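Local atomic coordinates of diaminopropionate ammonia-lyase (Escherichia coli, PDB entry 4D9I), a protein that catalyses the pyridoxal-phosphate-dependent alpha,beta-elimination of both L- and D-2,3-diaminopropionate, yielding pyruvate and ammonia, and works as a homodimer. Residues B[6-11]-B[347-352]; B[120-125]-B[375-380]; B[322-327]-B[332-337]; B[382-387]-B[391-396]. All coordinates share one frame; numbering follows the deposited sequence.

Interaction 1: residues B[6-11]-B[347-352]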
loop_
_atom_site.group_PDB
_atom_site.type_symbol
_atom_site.label_atom_id
_atom_site.label_comp_id
_atom_site.label_asym_id
_atom_site.label_seq_id
_atom_site.Cartn_x
_atom_site.Cartn_y
_atom_site.Cartn_z
ATOM N N LEU B 6 -7.147 2.231 19.353
ATOM C CA LEU B 6 -7.945 3.252 18.681
ATOM C C LEU B 6 -9.341 3.182 19.248
ATOM O O LEU B 6 -9.867 2.090 19.507
ATOM C CB LEU B 6 -7.954 3.066 17.162
ATOM C CG LEU B 6 -6.567 3.179 16.493
ATOM C CD1 LEU B 6 -6.699 2.997 14.991
ATOM C CD2 LEU B 6 -5.895 4.514 16.799
ATOM N N LYS B 7 -9.925 4.354 19.458
ATOM C CA LYS B 7 -11.253 4.445 20.025
ATOM C C LYS B 7 -12.238 3.678 19.136
ATOM O O LYS B 7 -12.444 4.035 17.979
ATOM C CB LYS B 7 -11.653 5.914 20.170
ATOM C CG LYS B 7 -13.061 6.123 20.691
ATOM C CD LYS B 7 -13.559 7.514 20.332
ATOM C CE LYS B 7 -14.972 7.706 20.842
ATOM N NZ LYS B 7 -15.383 9.141 20.925
ATOM N N ILE B 8 -12.791 2.583 19.662
ATOM C CA ILE B 8 -13.900 1.879 18.998
ATOM C C ILE B 8 -15.007 1.616 20.011
ATOM O O ILE B 8 -14.976 0.605 20.726
ATOM C CB ILE B 8 -13.508 0.499 18.425
ATOM C CG1 ILE B 8 -12.279 0.562 17.525
ATOM C CG2 ILE B 8 -14.680 -0.099 17.646
ATOM C CD1 ILE B 8 -11.553 -0.770 17.480
ATOM N N ASP B 9 -15.977 2.514 20.089
ATOM C CA ASP B 9 -17.093 2.319 20.999
ATOM C C ASP B 9 -18.179 1.536 20.284
ATOM O O ASP B 9 -18.602 1.921 19.189
ATOM C CB ASP B 9 -17.631 3.667 21.490
ATOM C CG ASP B 9 -16.655 4.382 22.422
ATOM O OD1 ASP B 9 -15.875 3.711 23.109
ATOM O OD2 ASP B 9 -16.680 5.627 22.477
ATOM N N ILE B 10 -18.594 0.428 20.900
ATOM C CA ILE B 10 -19.637 -0.444 20.359
ATOM C C ILE B 10 -20.853 -0.382 21.248
ATOM O O ILE B 10 -20.751 -0.628 22.459
ATOM C CB ILE B 10 -19.187 -1.922 20.288
ATOM C CG1 ILE B 10 -17.904 -2.067 19.471
ATOM C CG2 ILE B 10 -20.306 -2.783 19.705
ATOM C CD1 ILE B 10 -17.056 -3.266 19.862
ATOM N N ALA B 11 -22.003 -0.053 20.657
ATOM C CA ALA B 11 -23.262 -0.058 21.388
ATOM C C ALA B 11 -24.229 -1.018 20.716
ATOM O O ALA B 11 -24.503 -0.892 19.515
ATOM C CB ALA B 11 -23.853 1.341 21.456
ATOM N N LEU B 347 -12.196 -3.499 11.561
ATOM C CA LEU B 347 -11.689 -4.862 11.734
ATOM C C LEU B 347 -10.198 -4.849 12.038
ATOM O O LEU B 347 -9.711 -5.622 12.876
ATOM C CB LEU B 347 -11.956 -5.717 10.491
ATOM C CG LEU B 347 -13.408 -5.939 10.066
ATOM C CD1 LEU B 347 -13.466 -6.877 8.867
ATOM C CD2 LEU B 347 -14.181 -6.528 11.222
ATOM N N ALA B 348 -9.468 -3.973 11.361
ATOM C CA ALA B 348 -8.021 -3.881 11.563
ATOM C C ALA B 348 -7.713 -3.310 12.962
ATOM O O ALA B 348 -6.788 -3.787 13.630
ATOM C CB ALA B 348 -7.388 -3.016 10.481
ATOM N N ALA B 349 -8.494 -2.308 13.396
ATOM C CA ALA B 349 -8.311 -1.700 14.716
ATOM C C ALA B 349 -8.575 -2.713 15.825
ATOM O O ALA B 349 -7.918 -2.697 16.869
ATOM C CB ALA B 349 -9.226 -0.489 14.886
ATOM N N VAL B 350 -9.574 -3.559 15.604
ATOM C CA VAL B 350 -9.921 -4.619 16.552
ATOM C C VAL B 350 -8.747 -5.598 16.632
ATOM O O VAL B 350 -8.328 -5.988 17.717
ATOM C CB VAL B 350 -11.197 -5.364 16.109
ATOM C CG1 VAL B 350 -11.316 -6.719 16.817
ATOM C CG2 VAL B 350 -12.449 -4.504 16.343
ATOM N N HIS B 351 -8.230 -5.985 15.469
ATOM C CA HIS B 351 -7.169 -6.973 15.416
ATOM C C HIS B 351 -5.972 -6.580 16.252
ATOM O O HIS B 351 -5.444 -7.389 16.987
ATOM C CB HIS B 351 -6.738 -7.235 13.982
ATOM C CG HIS B 351 -5.526 -8.118 13.888
ATOM N ND1 HIS B 351 -5.560 -9.423 14.212
ATOM C CD2 HIS B 351 -4.215 -7.835 13.518
ATOM C CE1 HIS B 351 -4.320 -9.952 14.078
ATOM N NE2 HIS B 351 -3.501 -8.986 13.641
ATOM N N TYR B 352 -5.557 -5.320 16.160
ATOM C CA TYR B 352 -4.352 -4.878 16.854
ATOM C C TYR B 352 -4.566 -4.358 18.280
ATOM O O TYR B 352 -3.599 -4.105 19.001
ATOM C CB TYR B 352 -3.632 -3.833 16.006
ATOM C CG TYR B 352 -2.995 -4.399 14.751
ATOM C CD1 TYR B 352 -1.845 -5.198 14.839
ATOM C CD2 TYR B 352 -3.521 -4.129 13.479
ATOM C CE1 TYR B 352 -1.233 -5.708 13.707
ATOM C CE2 TYR B 352 -2.908 -4.647 12.321
ATOM C CZ TYR B 352 -1.762 -5.432 12.453
ATOM O OH TYR B 352 -1.123 -5.960 11.349
HETATM O O HOH W 1 -6.984 -0.464 18.163
#

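Interaction 2: residues B[120-125]-B[375-380]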
loop_
_atom_site.group_PDB
_atom_site.type_symbol
_atom_site.label_atom_id
_atom_site.label_comp_id
_atom_site.label_asym_id
_atom_site.label_seq_id
_atom_site.Cartn_x
_atom_site.Cartn_y
_atom_site.Cartn_z
ATOM N N ASP B 120 -20.672 17.028 -0.497
ATOM C CA ASP B 120 -19.281 17.195 -0.086
ATOM C C ASP B 120 -18.391 16.383 -1.026
ATOM O O ASP B 120 -17.190 16.251 -0.802
ATOM C CB ASP B 120 -19.093 16.810 1.385
ATOM C CG ASP B 120 -19.437 15.359 1.653
ATOM O OD1 ASP B 120 -19.378 14.941 2.833
ATOM O OD2 ASP B 120 -19.767 14.637 0.682
ATOM N N GLY B 121 -18.987 15.840 -2.088
ATOM C CA GLY B 121 -18.223 15.046 -3.032
ATOM C C GLY B 121 -18.996 14.153 -3.972
ATOM O O GLY B 121 -19.305 14.559 -5.094
ATOM N N ASN B 122 -19.313 12.942 -3.523
ATOM C CA ASN B 122 -19.839 11.892 -4.411
ATOM C C ASN B 122 -21.281 12.052 -4.881
ATOM O O ASN B 122 -21.602 11.823 -6.054
ATOM C CB ASN B 122 -19.658 10.525 -3.757
ATOM C CG ASN B 122 -18.203 10.211 -3.503
ATOM O OD1 ASN B 122 -17.344 10.556 -4.314
ATOM N ND2 ASN B 122 -17.922 9.559 -2.393
ATOM N N HIS B 123 -22.152 12.434 -3.962
ATOM C CA HIS B 123 -23.559 12.544 -4.301
ATOM C C HIS B 123 -23.806 13.521 -5.424
ATOM O O HIS B 123 -24.539 13.208 -6.379
ATOM C CB HIS B 123 -24.377 12.931 -3.085
ATOM C CG HIS B 123 -25.785 13.361 -3.433
ATOM N ND1 HIS B 123 -26.668 12.529 -4.040
ATOM C CD2 HIS B 123 -26.435 14.593 -3.279
ATOM C CE1 HIS B 123 -27.824 13.202 -4.259
ATOM N NE2 HIS B 123 -27.677 14.463 -3.791
ATOM N N GLY B 124 -23.220 14.710 -5.299
ATOM C CA GLY B 124 -23.373 15.790 -6.287
ATOM C C GLY B 124 -22.727 15.431 -7.607
ATOM O O GLY B 124 -23.195 15.850 -8.662
ATOM N N ARG B 125 -21.663 14.625 -7.542
ATOM C CA ARG B 125 -21.010 14.109 -8.730
ATOM C C ARG B 125 -21.928 13.160 -9.482
ATOM O O ARG B 125 -22.013 13.223 -10.710
ATOM C CB ARG B 125 -19.711 13.381 -8.357
ATOM C CG ARG B 125 -18.898 12.948 -9.558
ATOM C CD ARG B 125 -17.457 12.667 -9.162
ATOM N NE ARG B 125 -16.709 12.044 -10.249
ATOM C CZ ARG B 125 -15.477 11.556 -10.116
ATOM N NH1 ARG B 125 -14.841 11.648 -8.948
ATOM N NH2 ARG B 125 -14.875 10.990 -11.156
ATOM N N SER B 375 -16.623 -0.912 0.346
ATOM C CA SER B 375 -15.740 0.194 0.042
ATOM C C SER B 375 -16.503 1.136 -0.862
ATOM O O SER B 375 -16.627 0.916 -2.076
ATOM C CB SER B 375 -14.450 -0.263 -0.637
ATOM O OG SER B 375 -13.568 0.836 -0.686
ATOM N N THR B 376 -17.026 2.195 -0.261
ATOM C CA THR B 376 -17.986 3.077 -0.960
ATOM C C THR B 376 -17.342 4.019 -1.967
ATOM O O THR B 376 -18.031 4.538 -2.854
ATOM C CB THR B 376 -18.772 3.915 0.059
ATOM O OG1 THR B 376 -17.837 4.438 1.015
ATOM C CG2 THR B 376 -19.812 3.050 0.763
ATOM N N GLU B 377 -16.032 4.256 -1.845
ATOM C CA GLU B 377 -15.342 5.120 -2.801
ATOM C C GLU B 377 -13.879 4.751 -2.920
ATOM O O GLU B 377 -13.309 4.192 -1.981
ATOM C CB GLU B 377 -15.449 6.607 -2.394
ATOM C CG GLU B 377 -14.839 6.919 -1.024
ATOM C CD GLU B 377 -14.580 8.412 -0.786
ATOM O OE1 GLU B 377 -15.066 9.287 -1.560
ATOM O OE2 GLU B 377 -13.885 8.713 0.213
ATOM N N GLY B 378 -13.277 5.083 -4.062
ATOM C CA GLY B 378 -11.829 5.012 -4.207
ATOM C C GLY B 378 -11.195 6.328 -3.785
ATOM O O GLY B 378 -11.743 7.056 -2.939
ATOM N N ASP B 379 -10.065 6.648 -4.414
ATOM C CA ASP B 379 -9.302 7.846 -4.106
ATOM C C ASP B 379 -9.902 9.089 -4.773
ATOM O O ASP B 379 -9.311 9.686 -5.684
ATOM C CB ASP B 379 -7.828 7.654 -4.507
ATOM C CG ASP B 379 -7.664 7.211 -5.951
ATOM O OD1 ASP B 379 -8.668 6.812 -6.584
ATOM O OD2 ASP B 379 -6.529 7.244 -6.459
ATOM N N THR B 380 -11.079 9.487 -4.303
ATOM C CA THR B 380 -11.755 10.629 -4.866
ATOM C C THR B 380 -10.998 11.937 -4.592
ATOM O O THR B 380 -11.195 12.911 -5.294
ATOM C CB THR B 380 -13.210 10.691 -4.368
ATOM O OG1 THR B 380 -13.214 10.669 -2.941
ATOM C CG2 THR B 380 -13.991 9.486 -4.895
#

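Interaction 3: residues B[322-327]-B[332-337]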
loop_
_atom_site.group_PDB
_atom_site.type_symbol
_atom_site.label_atom_id
_atom_site.label_comp_id
_atom_site.label_asym_id
_atom_site.label_seq_id
_atom_site.Cartn_x
_atom_site.Cartn_y
_atom_site.Cartn_z
ATOM N N ARG B 322 -4.959 2.199 4.242
ATOM C CA ARG B 322 -3.632 1.590 4.061
ATOM C C ARG B 322 -3.684 0.073 3.927
ATOM O O ARG B 322 -2.921 -0.521 3.132
ATOM C CB ARG B 322 -2.708 1.966 5.214
ATOM C CG ARG B 322 -2.375 3.457 5.252
ATOM C CD ARG B 322 -1.383 3.770 6.353
ATOM N NE ARG B 322 -1.495 5.175 6.688
ATOM C CZ ARG B 322 -2.024 5.630 7.806
ATOM N NH1 ARG B 322 -2.464 4.788 8.737
ATOM N NH2 ARG B 322 -2.071 6.920 7.991
ATOM N N VAL B 323 -4.534 -0.547 4.736
ATOM C CA VAL B 323 -4.638 -2.031 4.781
ATOM C C VAL B 323 -5.216 -2.528 3.444
ATOM O O VAL B 323 -4.727 -3.504 2.872
ATOM C CB VAL B 323 -5.540 -2.505 5.951
ATOM C CG1 VAL B 323 -5.874 -4.007 5.849
ATOM C CG2 VAL B 323 -4.909 -2.177 7.309
ATOM N N LEU B 324 -6.250 -1.834 2.946
ATOM C CA LEU B 324 -6.828 -2.140 1.635
ATOM C C LEU B 324 -5.880 -1.863 0.463
ATOM O O LEU B 324 -5.861 -2.632 -0.500
ATOM C CB LEU B 324 -8.150 -1.362 1.415
ATOM C CG LEU B 324 -9.323 -1.828 2.261
ATOM C CD1 LEU B 324 -10.504 -0.836 2.204
ATOM C CD2 LEU B 324 -9.775 -3.202 1.828
ATOM N N GLY B 325 -5.098 -0.786 0.556
ATOM C CA GLY B 325 -4.232 -0.355 -0.530
ATOM C C GLY B 325 -2.909 -1.111 -0.599
ATOM O O GLY B 325 -2.217 -1.055 -1.623
ATOM N N ASN B 326 -2.535 -1.794 0.484
ATOM C CA ASN B 326 -1.328 -2.611 0.470
ATOM C C ASN B 326 -1.655 -3.902 1.189
ATOM O O ASN B 326 -1.376 -4.055 2.373
ATOM C CB ASN B 326 -0.123 -1.868 1.092
ATOM C CG ASN B 326 1.164 -2.686 1.059
ATOM O OD1 ASN B 326 1.168 -3.882 0.710
ATOM N ND2 ASN B 326 2.263 -2.065 1.487
ATOM N N PRO B 327 -2.271 -4.834 0.451
ATOM C CA PRO B 327 -2.897 -5.987 1.070
ATOM C C PRO B 327 -1.906 -6.964 1.704
ATOM O O PRO B 327 -0.680 -6.920 1.462
ATOM C CB PRO B 327 -3.680 -6.644 -0.083
ATOM C CG PRO B 327 -3.060 -6.111 -1.332
ATOM C CD PRO B 327 -2.581 -4.722 -0.993
ATOM N N PRO B 332 -6.076 -9.474 -3.109
ATOM C CA PRO B 332 -6.138 -8.375 -4.095
ATOM C C PRO B 332 -6.094 -7.002 -3.403
ATOM O O PRO B 332 -6.542 -6.873 -2.261
ATOM C CB PRO B 332 -7.517 -8.584 -4.771
ATOM C CG PRO B 332 -8.331 -9.257 -3.703
ATOM C CD PRO B 332 -7.364 -10.188 -3.002
ATOM N N ARG B 333 -5.548 -6.005 -4.105
ATOM C CA ARG B 333 -5.389 -4.641 -3.612
ATOM C C ARG B 333 -6.623 -3.807 -3.981
ATOM O O ARG B 333 -7.160 -3.992 -5.058
ATOM C CB ARG B 333 -4.159 -4.031 -4.291
ATOM C CG ARG B 333 -3.949 -2.544 -4.051
ATOM C CD ARG B 333 -2.491 -2.196 -4.311
ATOM N NE ARG B 333 -2.307 -0.766 -4.546
ATOM C CZ ARG B 333 -2.179 -0.245 -5.763
ATOM N NH1 ARG B 333 -2.154 -1.054 -6.823
ATOM N NH2 ARG B 333 -1.991 1.051 -5.938
ATOM N N ILE B 334 -7.035 -2.890 -3.100
ATOM C CA ILE B 334 -8.242 -2.074 -3.287
ATOM C C ILE B 334 -7.909 -0.612 -2.951
ATOM O O ILE B 334 -7.305 -0.318 -1.909
ATOM C CB ILE B 334 -9.413 -2.583 -2.391
ATOM C CG1 ILE B 334 -9.837 -4.014 -2.800
ATOM C CG2 ILE B 334 -10.579 -1.608 -2.417
ATOM C CD1 ILE B 334 -10.761 -4.730 -1.823
ATOM N N ILE B 335 -8.278 0.302 -3.850
ATOM C CA ILE B 335 -8.048 1.734 -3.647
ATOM C C ILE B 335 -9.334 2.243 -2.988
ATOM O O ILE B 335 -10.409 2.215 -3.603
ATOM C CB ILE B 335 -7.790 2.483 -4.977
ATOM C CG1 ILE B 335 -6.607 1.863 -5.765
ATOM C CG2 ILE B 335 -7.581 3.968 -4.726
ATOM C CD1 ILE B 335 -5.337 1.663 -4.970
ATOM N N SER B 336 -9.217 2.667 -1.733
ATOM C CA SER B 336 -10.374 3.019 -0.915
ATOM C C SER B 336 -10.126 4.359 -0.221
ATOM O O SER B 336 -9.122 4.519 0.493
ATOM C CB SER B 336 -10.611 1.928 0.141
ATOM O OG SER B 336 -11.875 2.074 0.785
ATOM N N GLY B 337 -11.073 5.285 -0.393
ATOM C CA GLY B 337 -10.980 6.621 0.198
ATOM C C GLY B 337 -11.249 6.579 1.688
ATOM O O GLY B 337 -11.615 5.544 2.224
HETATM O O HOH W 2 -7.218 -5.084 -0.120
#

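Interaction 4: residues B[382-387]-B[391-396]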
loop_
_atom_site.group_PDB
_atom_site.type_symbol
_atom_site.label_atom_id
_atom_site.label_comp_id
_atom_site.label_asym_id
_atom_site.label_seq_id
_atom_site.Cartn_x
_atom_site.Cartn_y
_atom_site.Cartn_z
ATOM N N VAL B 382 -7.123 12.524 -4.465
ATOM C CA VAL B 382 -5.840 11.820 -4.632
ATOM C C VAL B 382 -4.733 12.372 -3.727
ATOM O O VAL B 382 -3.824 11.627 -3.316
ATOM C CB VAL B 382 -5.379 11.726 -6.108
ATOM C CG1 VAL B 382 -6.417 11.007 -6.954
ATOM C CG2 VAL B 382 -5.076 13.099 -6.679
ATOM N N LYS B 383 -4.818 13.676 -3.432
ATOM C CA LYS B 383 -3.882 14.366 -2.547
ATOM C C LYS B 383 -3.941 13.730 -1.164
ATOM O O LYS B 383 -2.936 13.270 -0.639
ATOM C CB LYS B 383 -4.252 15.852 -2.451
ATOM C CG LYS B 383 -3.145 16.764 -1.958
ATOM C CD LYS B 383 -3.520 18.215 -2.253
ATOM C CE LYS B 383 -2.505 19.196 -1.690
ATOM N NZ LYS B 383 -2.224 18.911 -0.251
ATOM N N HIS B 384 -5.146 13.692 -0.597
ATOM C CA HIS B 384 -5.394 13.087 0.715
ATOM C C HIS B 384 -5.075 11.605 0.733
ATOM O O HIS B 384 -4.492 11.068 1.708
ATOM C CB HIS B 384 -6.851 13.377 1.108
ATOM C CG HIS B 384 -7.277 12.748 2.404
ATOM N ND1 HIS B 384 -6.884 13.219 3.603
ATOM C CD2 HIS B 384 -8.077 11.636 2.656
ATOM C CE1 HIS B 384 -7.405 12.453 4.578
ATOM N NE2 HIS B 384 -8.140 11.480 3.995
ATOM N N TYR B 385 -5.487 10.909 -0.328
ATOM C CA TYR B 385 -5.272 9.463 -0.405
ATOM C C TYR B 385 -3.772 9.160 -0.265
ATOM O O TYR B 385 -3.368 8.325 0.544
ATOM C CB TYR B 385 -5.798 8.882 -1.724
ATOM C CG TYR B 385 -5.605 7.374 -1.769
ATOM C CD1 TYR B 385 -6.465 6.533 -1.071
ATOM C CD2 TYR B 385 -4.531 6.809 -2.459
ATOM C CE1 TYR B 385 -6.287 5.150 -1.066
ATOM C CE2 TYR B 385 -4.341 5.432 -2.471
ATOM C CZ TYR B 385 -5.197 4.619 -1.780
ATOM O OH TYR B 385 -5.008 3.279 -1.806
ATOM N N ARG B 386 -2.960 9.875 -1.040
ATOM C CA ARG B 386 -1.518 9.620 -1.051
ATOM C C ARG B 386 -0.840 10.119 0.229
ATOM O O ARG B 386 0.110 9.485 0.727
ATOM C CB ARG B 386 -0.865 10.197 -2.313
ATOM C CG ARG B 386 -1.273 9.475 -3.598
ATOM C CD ARG B 386 -1.087 7.965 -3.495
ATOM N NE ARG B 386 -1.755 7.259 -4.589
ATOM C CZ ARG B 386 -1.557 5.976 -4.890
ATOM N NH1 ARG B 386 -0.699 5.239 -4.181
ATOM N NH2 ARG B 386 -2.232 5.425 -5.898
ATOM N N GLU B 387 -1.335 11.228 0.783
ATOM C CA GLU B 387 -0.869 11.672 2.101
ATOM C C GLU B 387 -1.074 10.584 3.175
ATOM O O GLU B 387 -0.190 10.342 4.014
ATOM C CB GLU B 387 -1.524 13.017 2.493
ATOM C CG GLU B 387 -0.885 14.189 1.782
ATOM C CD GLU B 387 -1.727 15.463 1.774
ATOM O OE1 GLU B 387 -2.876 15.470 2.256
ATOM O OE2 GLU B 387 -1.228 16.465 1.256
ATOM N N GLU B 391 2.484 9.119 2.934
ATOM C CA GLU B 391 3.116 10.023 3.914
ATOM C C GLU B 391 2.862 9.550 5.343
ATOM O O GLU B 391 3.531 9.978 6.284
ATOM C CB GLU B 391 2.642 11.472 3.717
ATOM C CG GLU B 391 3.012 12.048 2.359
ATOM C CD GLU B 391 2.575 13.486 2.151
ATOM O OE1 GLU B 391 2.411 14.239 3.135
ATOM O OE2 GLU B 391 2.438 13.882 0.983
ATOM N N GLY B 392 1.898 8.655 5.496
ATOM C CA GLY B 392 1.500 8.179 6.815
ATOM C C GLY B 392 0.729 9.218 7.624
ATOM O O GLY B 392 0.658 9.119 8.842
ATOM N N LYS B 393 0.179 10.228 6.949
ATOM C CA LYS B 393 -0.807 11.128 7.574
ATOM C C LYS B 393 -1.891 10.338 8.332
ATOM O O LYS B 393 -2.345 9.275 7.872
ATOM C CB LYS B 393 -1.463 12.038 6.521
ATOM C CG LYS B 393 -2.257 13.197 7.115
ATOM C CD LYS B 393 -2.742 14.193 6.058
ATOM C CE LYS B 393 -3.998 13.682 5.348
ATOM N NZ LYS B 393 -4.481 14.592 4.265
ATOM N N HIS B 394 -2.296 10.858 9.492
ATOM C CA HIS B 394 -3.308 10.211 10.350
ATOM C C HIS B 394 -2.826 8.844 10.765
ATOM O O HIS B 394 -3.561 7.845 10.705
ATOM C CB HIS B 394 -4.704 10.153 9.689
ATOM C CG HIS B 394 -5.275 11.515 9.312
ATOM N ND1 HIS B 394 -5.142 12.609 10.094
ATOM C CD2 HIS B 394 -6.016 11.923 8.192
ATOM C CE1 HIS B 394 -5.743 13.667 9.501
ATOM N NE2 HIS B 394 -6.280 13.246 8.340
ATOM N N ALA B 395 -1.565 8.793 11.183
ATOM C CA ALA B 395 -0.950 7.558 11.638
ATOM C C ALA B 395 -1.613 7.080 12.916
ATOM O O ALA B 395 -2.295 7.843 13.604
ATOM C CB ALA B 395 0.548 7.734 11.852
ATOM N N VAL B 396 -1.413 5.801 13.211
ATOM C CA VAL B 396 -1.859 5.196 14.453
ATOM C C VAL B 396 -1.210 5.869 15.659
ATOM O O VAL B 396 -1.910 6.305 16.573
ATOM C CB VAL B 396 -1.557 3.684 14.450
ATOM C CG1 VAL B 396 -1.324 3.167 15.864
ATOM C CG2 VAL B 396 -2.677 2.938 13.745
#

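Interaction 1: residues B[6-11]-B[347-352]
Ile8, on the edge strand, meets Ala349 and Val350 of helix 338-352, and its longer branch does the touching. From CB, CG1 leaves anti to the carbonyl carbon (chi1 -52°) and lies beside the backbone N, a turn that directs this branch at the helix. Along it, Ile8 CG1 comes to 4.2 Å from Ala349 CB, a loose contact. The terminal atom goes further: Ile8 CD1 presses against Ala349 CB at 3.5 Å, tighter than an ordinary carbon-carbon contact. The same methyl also stands 3.9 Å from Val350 N, close to the helix backbone itself, and Ile8 CD1 meets Val350 CG2 at 4.0 Å. The tip therefore sits over the small alanine and against one branch of the valine.

Leu6 adds a second, lighter approach, with its CD1 at 4.3 Å from Ala349 CB. Polar contact is indirect: a water accepts from Leu6 N at 3.0 Å and donates to Ala349 O at 2.7 Å, bridging the two backbones beside the apolar patch.

In the fold, this joins strand 8-12, at one margin of the seven-stranded mixed sheet, to helix 338-352. Leu6 also rests on Val316 and Leu319 of helix 315-325, Ile8 packs on Ile310 of the adjacent antiparallel strand 308-312, and Val350 reaches Met360 of helix 356-363.

Interaction 2: residues B[120-125]-B[375-380]
Asn122 and Glu377 carry the polar part of this contact, in which the first turn of helix 122-133 meets the loop that follows strand 370-375. Asn122 ND2 donates to Glu377 OE1 at 3.0 Å, and the N-H...O angle of 166° makes the bond nearly straight. The acceptor lies close to the amide plane of Asn122, but the amide comes in from above the carboxylate plane, 40° out of it, the two flat groups being turned 77° against each other. A second donor holds the same oxygen: Thr380 OG1 donates to Glu377 OE1 at 2.7 Å from the opposite face of the carboxylate, so OE1 is gripped from both faces.

Van der Waals contact is slight. Asn122 OD1 approaches the methyl Thr380 CG2 at 3.6 Å, where the two side chains cross at about a right angle. Thr380 reaches both ways because its OG1 sits between the backbone N and the carbonyl carbon, while CG2 is left to face the amide.

Two bonds to partners outside the pair place it in the active site. Asn122 ND2 also hydrogen-bonds O3 of the pyridoxal phosphate joined to Lys77, and Thr380 OG1 bonds Arg150. Asp120, two residues before Asn122, is the probable proton acceptor for the L-isomer.

Chemically, Asn122 is a first-shell cofactor ligand whose amide rotation is probably fixed by a buried second-shell carboxylate, itself held by Thr380. This is consistent with the bonds to Glu377 OE1 and to O3 keeping the amide's nitrogen, not its oxygen, turned toward the cofactor.

Interaction 3: residues B[322-327]-B[332-337]
At the C-terminal end of helix 315-325, Leu324 and Gly325 are met by Arg333 and Ile334 of the loop that returns past them on its way to helix 338-352. The evidence for closure is a backbone bond: Ile334 N donates to Leu324 O at 2.9 Å with an N-H...O angle of 166°. A water also donates to Leu324 O and to Pro332 O, so two donors serve this last-turn carbonyl. Nearby, Gly325 CA makes a CA-H...O contact with Ile334 O at 3.4 Å.

Carbon packing flanks these bonds. Leu324 CD1 is pressed on Ser336 CB at 3.5 Å, while its other methyl, Leu324 CD2, meets Ile334 CD1 at 4.1 Å. The ring of Pro327 lies against the Arg333 backbone, with Pro327 CG 3.6 Å from Arg333 CA.

Arg333 CG is anti to the backbone N (chi1 172°), and the chain runs extended alongside Gly325; Gly325 O lies at the edge of the guanidinium, in its plane, 2.9 Å from Arg333 NE. The far end, NH2, hydrogen-bonds Asn326 OD1 of the second subunit, and Asn326 OD1 here accepts from Arg333 NH2 of the second subunit. A leucine in place of Arg333 would probably leave Asn326 OD1 of the second subunit without this donor and weaken the symmetric link at the dimer interface.

The chemistry thus divides by position: backbone bonding and side-chain packing close the turn within one subunit, and the arginine's outer nitrogen makes one of several polar links between subunits.

Interaction 4: residues B[382-387]-B[391-396]
Lys393 reaches back to His384 and Glu387 through two torsions: its CG is anti to the backbone N (chi1 -167°), and the chain then bends at chi3 (80°), which swings NZ in between them. His384 CG likewise lies anti to its own backbone N, bringing ND1 to meet the amine. Lys393 NZ donates to Glu387 OE1 at 2.7 Å, on the anti side of the carboxylate, in a salt bridge, and to His384 ND1 at 2.8 Å, tilted 23° from the ring plane. Lys383 NZ takes the other oxygen, Glu387 OE2, at 3.0 Å on the syn side.

The backbone closes the turn after helix 382-389. Glu391 N donates to Arg386 O at 3.3 Å, and Lys393 N donates to Glu387 O at 3.0 Å. Gly392, with positive phi, lies between these two donors.

Glu391 runs beside Glu387, pointing the same way, with Glu391 OE2 4.5 Å from Glu387 OE2. Ser2 of the second subunit hydrogen-bonds both carboxylates, its N to Glu387 OE2 and its OG to Glu391 OE1, which probably eases their repulsion. With an alanine in place of Lys393, Glu387 OE1 and His384 ND1 would probably lose their shared donor, and the imidazole would be held less firmly.

The contact thus works as a charge network: one carboxylate, held by a lysine at each oxygen, ties the C-terminal tail to its helix and meets Ser2, near the start of the neighbouring subunit's chain.

Overall arrangement
Interaction 2 lies deepest, its centre about 9 Å from the centre of the chain, and is polar and cofactor-facing; interaction 1, though buried, has its centre about 20 Å from that point and is mainly apolar. Interactions 3 and 4 both reach the second subunit, 3 through, among others, a reciprocal arginine-asparagine bond, 4 through charged groups on a partly buried surface. Helices 315-325 and 338-352 connect interactions 1 and 3, where Ala348 CB meets Val323 CG2 at 4.1 Å. The loop of interaction 3 reaches interaction 2 through Ser336 OG and Ser375 OG, 2.6 Å apart. Asp379 of 375-380 packs on Tyr385 of interaction 4, whose tail touches Leu6 through Val396.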